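Local coordinates for protein dermonecrotic toxin (Pasteurella multocida, PDB 2EBF) that acts as a mitogenic, bone-resorbing toxin of porcine atrophic rhinitis, represented here by the C-terminal region that carries a thiol protease-like catalytic triad, at residues Pro40-Arg45 with Leu569-Phe574; Asn716-Tyr721 with Met733-Thr738. One frame throughout, in Å; residues are numbered along the deposited sequence.

Contact 1. Residues Pro40-Arg45 with Leu569-Phe574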
# COMPACT_ATOMS: atom_id res chain seq x y z
N PRO A 40 9.98 12.80 -23.21
CA PRO A 40 11.36 13.29 -23.15
C PRO A 40 11.49 14.55 -22.29
O PRO A 40 12.60 14.94 -21.94
CB PRO A 40 11.67 13.62 -24.62
CG PRO A 40 10.35 13.89 -25.23
CD PRO A 40 9.43 12.90 -24.57
N TYR A 41 10.36 15.17 -21.95
CA TYR A 41 10.38 16.38 -21.13
C TYR A 41 10.16 16.13 -19.65
O TYR A 41 10.28 17.05 -18.84
CB TYR A 41 9.34 17.39 -21.62
CG TYR A 41 9.59 17.92 -23.01
CD1 TYR A 41 8.75 17.56 -24.06
CD2 TYR A 41 10.66 18.78 -23.28
CE1 TYR A 41 8.97 18.04 -25.34
CE2 TYR A 41 10.89 19.26 -24.56
CZ TYR A 41 10.03 18.88 -25.58
OH TYR A 41 10.22 19.34 -26.85
N SER A 42 9.82 14.89 -19.29
CA SER A 42 9.60 14.55 -17.89
C SER A 42 10.92 14.46 -17.13
O SER A 42 11.87 13.87 -17.64
CB SER A 42 8.87 13.21 -17.78
OG SER A 42 8.66 12.91 -16.41
N PRO A 43 10.98 15.04 -15.90
CA PRO A 43 12.17 14.82 -15.09
C PRO A 43 12.36 13.35 -14.70
O PRO A 43 13.47 12.95 -14.33
CB PRO A 43 11.90 15.66 -13.82
CG PRO A 43 10.40 15.81 -13.78
CD PRO A 43 9.99 15.90 -15.22
N PHE A 44 11.30 12.55 -14.79
CA PHE A 44 11.32 11.17 -14.30
C PHE A 44 11.46 10.14 -15.41
O PHE A 44 10.97 9.02 -15.30
CB PHE A 44 10.06 10.87 -13.46
CG PHE A 44 9.91 11.81 -12.29
CD1 PHE A 44 8.65 12.31 -11.94
CD2 PHE A 44 11.01 12.21 -11.57
CE1 PHE A 44 8.51 13.19 -10.86
CE2 PHE A 44 10.89 13.12 -10.49
CZ PHE A 44 9.62 13.60 -10.13
N ARG A 45 12.15 10.52 -16.48
CA ARG A 45 12.21 9.64 -17.65
C ARG A 45 13.26 8.52 -17.52
O ARG A 45 13.35 7.65 -18.39
CB ARG A 45 12.40 10.47 -18.92
CG ARG A 45 13.67 11.26 -18.96
CD ARG A 45 13.77 12.05 -20.25
NE ARG A 45 15.05 12.73 -20.33
CZ ARG A 45 15.32 13.89 -19.74
NH1 ARG A 45 14.40 14.52 -19.01
NH2 ARG A 45 16.53 14.42 -19.88
N LEU A 569 -0.72 19.22 -14.70
CA LEU A 569 -1.65 18.57 -15.60
C LEU A 569 -1.07 17.26 -16.10
O LEU A 569 -1.78 16.27 -16.21
CB LEU A 569 -1.99 19.47 -16.78
CG LEU A 569 -3.07 20.53 -16.61
CD1 LEU A 569 -3.51 20.97 -18.00
CD2 LEU A 569 -4.26 19.98 -15.82
N GLY A 570 0.23 17.29 -16.39
CA GLY A 570 0.97 16.09 -16.80
C GLY A 570 2.42 16.47 -17.05
O GLY A 570 2.72 17.60 -17.43
N LEU A 571 3.32 15.51 -16.87
CA LEU A 571 4.74 15.70 -17.16
C LEU A 571 5.00 15.24 -18.58
O LEU A 571 5.65 14.23 -18.82
CB LEU A 571 5.63 14.97 -16.15
CG LEU A 571 5.58 15.50 -14.71
CD1 LEU A 571 6.45 14.67 -13.74
CD2 LEU A 571 5.99 16.94 -14.70
N LYS A 572 4.47 16.03 -19.52
CA LYS A 572 4.60 15.75 -20.94
C LYS A 572 4.30 17.03 -21.71
O LYS A 572 3.93 18.05 -21.11
CB LYS A 572 3.62 14.66 -21.35
CG LYS A 572 2.15 15.02 -21.12
CD LYS A 572 1.25 14.01 -21.80
CE LYS A 572 -0.19 14.49 -21.82
NZ LYS A 572 -1.09 13.46 -22.38
N GLN A 573 4.49 16.99 -23.02
CA GLN A 573 4.01 18.07 -23.87
C GLN A 573 2.57 17.77 -24.29
O GLN A 573 2.27 16.68 -24.79
CB GLN A 573 4.89 18.27 -25.09
CG GLN A 573 4.47 19.48 -25.94
CD GLN A 573 5.42 19.76 -27.08
OE1 GLN A 573 5.72 20.91 -27.38
NE2 GLN A 573 5.90 18.70 -27.72
N PHE A 574 1.70 18.74 -24.09
CA PHE A 574 0.31 18.60 -24.52
C PHE A 574 0.16 19.02 -25.97
O PHE A 574 0.91 19.87 -26.45
CB PHE A 574 -0.60 19.38 -23.58
CG PHE A 574 -0.79 18.71 -22.24
CD1 PHE A 574 -2.03 18.20 -21.88
CD2 PHE A 574 0.27 18.55 -21.36
CE1 PHE A 574 -2.22 17.57 -20.64
CE2 PHE A 574 0.09 17.91 -20.13
CZ PHE A 574 -1.14 17.42 -19.77
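A surface contact between the fragment's N-terminal loop and its C3 region brings an ST turn of Pro40-Arg45 against the loop Leu569-Phe574 that leaves edge strand 567-568. Ser42 and Leu571 are the central pair. The two chains run roughly antiparallel, their touching parts 162° apart, but they meet through side chains and not as paired strands: CB of Ser42 rests 3.5 Å from the carbonyl O of Leu571, and Ser42 OG comes within 3.7 Å of Leu571 CB. With OG anti to the backbone N (chi1 -180°), that hydroxyl also receives the N-H of Phe44, Phe44 N to Ser42 OG 3.1 Å, in the bond that defines the ST turn. The same residues begin a type I beta turn, Ser42 to Arg45, within which CG of Pro43 lies over the centre of one face of the Phe44 ring. Leu571, the centre of an inverse gamma turn, sends its CD1 branch to both of them. It meets Pro43 CD at 4.0 Å, the two side chains crossing at about a right angle, and touches the Phe44 ring obliquely along its CD1 and CE1 side. Met160, Met163 and Ala164 of helix 151-164 bring further apolar groups to Phe44 and Leu571. Across the turn Arg45 folds back, and its NH1 donates to Ser42 O from above the carbonyl plane at 2.9 Å, while NH2 bonds to Arg741 O. At the other end of the contact Tyr41 and Gln573 lie side by side and point the same way, with CD1 of the tyrosine ring 4.1 Å from Gln573 CB.

Contact 2. Residues Asn716-Tyr721 with Met733-Thr738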
# COMPACT_ATOMS: atom_id res chain seq x y z
N ASN A 716 4.84 20.39 -19.64
CA ASN A 716 4.69 20.27 -18.19
C ASN A 716 3.82 21.36 -17.56
O ASN A 716 4.23 22.02 -16.61
CB ASN A 716 6.07 20.16 -17.51
CG ASN A 716 6.90 18.99 -18.04
OD1 ASN A 716 6.37 18.07 -18.67
ND2 ASN A 716 8.21 19.03 -17.77
N PRO A 717 2.58 21.53 -18.08
CA PRO A 717 1.71 22.61 -17.63
C PRO A 717 1.25 22.46 -16.18
O PRO A 717 1.10 21.34 -15.68
CB PRO A 717 0.53 22.57 -18.61
CG PRO A 717 0.55 21.20 -19.19
CD PRO A 717 1.95 20.70 -19.12
N PHE A 718 1.11 23.60 -15.51
CA PHE A 718 0.71 23.66 -14.11
C PHE A 718 -0.46 24.64 -13.95
O PHE A 718 -0.42 25.76 -14.47
CB PHE A 718 1.89 24.15 -13.29
CG PHE A 718 1.63 24.22 -11.84
CD1 PHE A 718 1.50 23.05 -11.08
CD2 PHE A 718 1.58 25.45 -11.20
CE1 PHE A 718 1.29 23.12 -9.71
CE2 PHE A 718 1.36 25.53 -9.84
CZ PHE A 718 1.22 24.37 -9.09
N VAL A 719 -1.47 24.23 -13.19
CA VAL A 719 -2.68 25.03 -12.99
C VAL A 719 -2.79 25.46 -11.53
O VAL A 719 -2.56 24.65 -10.62
CB VAL A 719 -3.94 24.26 -13.44
CG1 VAL A 719 -5.24 25.05 -13.16
CG2 VAL A 719 -3.86 23.93 -14.93
N GLU A 720 -3.07 26.73 -11.30
CA GLU A 720 -3.53 27.19 -9.99
C GLU A 720 -4.93 27.75 -10.15
O GLU A 720 -5.20 28.51 -11.07
CB GLU A 720 -2.60 28.25 -9.41
CG GLU A 720 -1.32 27.68 -8.80
CD GLU A 720 -0.45 28.76 -8.15
OE1 GLU A 720 0.77 28.52 -7.95
OE2 GLU A 720 -0.98 29.84 -7.83
N TYR A 721 -5.82 27.38 -9.23
CA TYR A 721 -7.23 27.76 -9.32
C TYR A 721 -7.54 29.15 -8.72
O TYR A 721 -8.39 29.29 -7.83
CB TYR A 721 -8.09 26.65 -8.72
CG TYR A 721 -7.92 25.35 -9.48
CD1 TYR A 721 -8.66 25.10 -10.63
CD2 TYR A 721 -6.99 24.39 -9.07
CE1 TYR A 721 -8.49 23.90 -11.36
CE2 TYR A 721 -6.81 23.20 -9.79
CZ TYR A 721 -7.56 22.97 -10.93
OH TYR A 721 -7.38 21.79 -11.63
N MET A 733 5.09 30.59 -12.89
CA MET A 733 5.75 29.50 -13.62
C MET A 733 5.55 28.16 -12.95
O MET A 733 5.22 28.10 -11.77
CB MET A 733 7.25 29.81 -13.86
CG MET A 733 8.08 30.18 -12.65
SD MET A 733 9.77 30.74 -13.10
CE MET A 733 9.50 32.43 -13.62
N PRO A 734 5.68 27.05 -13.73
CA PRO A 734 5.48 25.73 -13.14
C PRO A 734 6.52 25.45 -12.05
O PRO A 734 7.54 26.16 -11.97
CB PRO A 734 5.71 24.78 -14.33
CG PRO A 734 5.44 25.62 -15.57
CD PRO A 734 5.99 26.97 -15.17
N PRO A 735 6.25 24.43 -11.18
CA PRO A 735 7.27 24.01 -10.23
C PRO A 735 8.60 23.79 -10.95
O PRO A 735 8.64 23.23 -12.05
CB PRO A 735 6.71 22.70 -9.69
CG PRO A 735 5.22 22.93 -9.71
CD PRO A 735 5.01 23.64 -11.04
N LEU A 736 9.67 24.28 -10.34
CA LEU A 736 10.97 24.34 -11.02
C LEU A 736 11.59 22.98 -11.35
O LEU A 736 12.33 22.87 -12.33
CB LEU A 736 11.94 25.23 -10.24
CG LEU A 736 11.57 26.71 -10.16
CD1 LEU A 736 12.62 27.48 -9.39
CD2 LEU A 736 11.30 27.34 -11.56
N PHE A 737 11.26 21.94 -10.57
CA PHE A 737 11.73 20.59 -10.89
C PHE A 737 11.19 20.08 -12.23
O PHE A 737 11.74 19.12 -12.80
CB PHE A 737 11.43 19.59 -9.75
CG PHE A 737 10.05 18.97 -9.82
CD1 PHE A 737 9.85 17.74 -10.45
CD2 PHE A 737 8.97 19.62 -9.25
CE1 PHE A 737 8.57 17.17 -10.50
CE2 PHE A 737 7.69 19.07 -9.28
CZ PHE A 737 7.48 17.84 -9.91
N THR A 738 10.16 20.74 -12.76
CA THR A 738 9.58 20.37 -14.06
C THR A 738 10.17 21.13 -15.25
O THR A 738 9.86 20.79 -16.40
CB THR A 738 8.03 20.53 -14.10
OG1 THR A 738 7.68 21.91 -14.08
CG2 THR A 738 7.36 19.79 -12.93
O HOH W 1 4.54 21.47 -13.97
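Buried within the C3 domain, this mixed polar and apolar contact packs the chain segment after helix 726-730 onto strand 717-720 of the six-stranded antiparallel sheet and the corner before it. Phe718 and Pro735 form its apolar half. The proline lies over one face of the phenyl ring in a CH-pi contact, its CD 3.7 Å from the ring centroid and 20° off the normal, displaced toward the CG and CD1 side. CG of Phe718 is anti to the backbone N (chi1 -178°), which turns the ring's face to Pro735 CD, the two side chains crossing at about a right angle, while CB packs against CA and CB of Pro734. The polar half lies at the corner at Asn716. Asn716 ND2 gives an N-H to Thr738 O at 2.8 Å; the bond lies in the amide plane and uses a carbonyl lone pair, with an N-H...O angle of 158°. ND2 also donates to Tyr41 O, so both the N-terminal loop and the segment Met733-Thr738 are tied to this one amide nitrogen. A water donates to Asn716 O at 2.7 Å and to Thr738 OG1 at 3.2 Å, bridging the two segments a second time. The threonine hydroxyl turns back to donate to Pro735 O at 2.6 Å, and that carbonyl also accepts from Thr738 N, doubly closing the 3-10 turn. Around the contact, Trp653 of strand 643-656 supplies NE1 to Thr738 OG1 and packs on Asn716 and Pro734, Ile568 of strand 567-568 touches Phe718, and Ala709 of helix 701-711 lies against Pro717.

In the fold
From the N terminus, the chain passes through Pro40-Arg45 almost at once, and contact 1 brings Leu569-Phe574 back onto it, closing a loop of more than 500 residues that includes the six-stranded mixed sheet. Contact 2 opens later and closes over just 11 intervening residues around helix 726-730; the two are in series and neither nest nor cross. Their centres are nevertheless about 11 Å apart, and they touch where Leu569 and Lys572 make probable backbone hydrogen bonds to Pro717 and Asn716. Together they join the N-terminal loop, the edge of the C3 sheet and the C-terminal segment on the same side of the chain's centre.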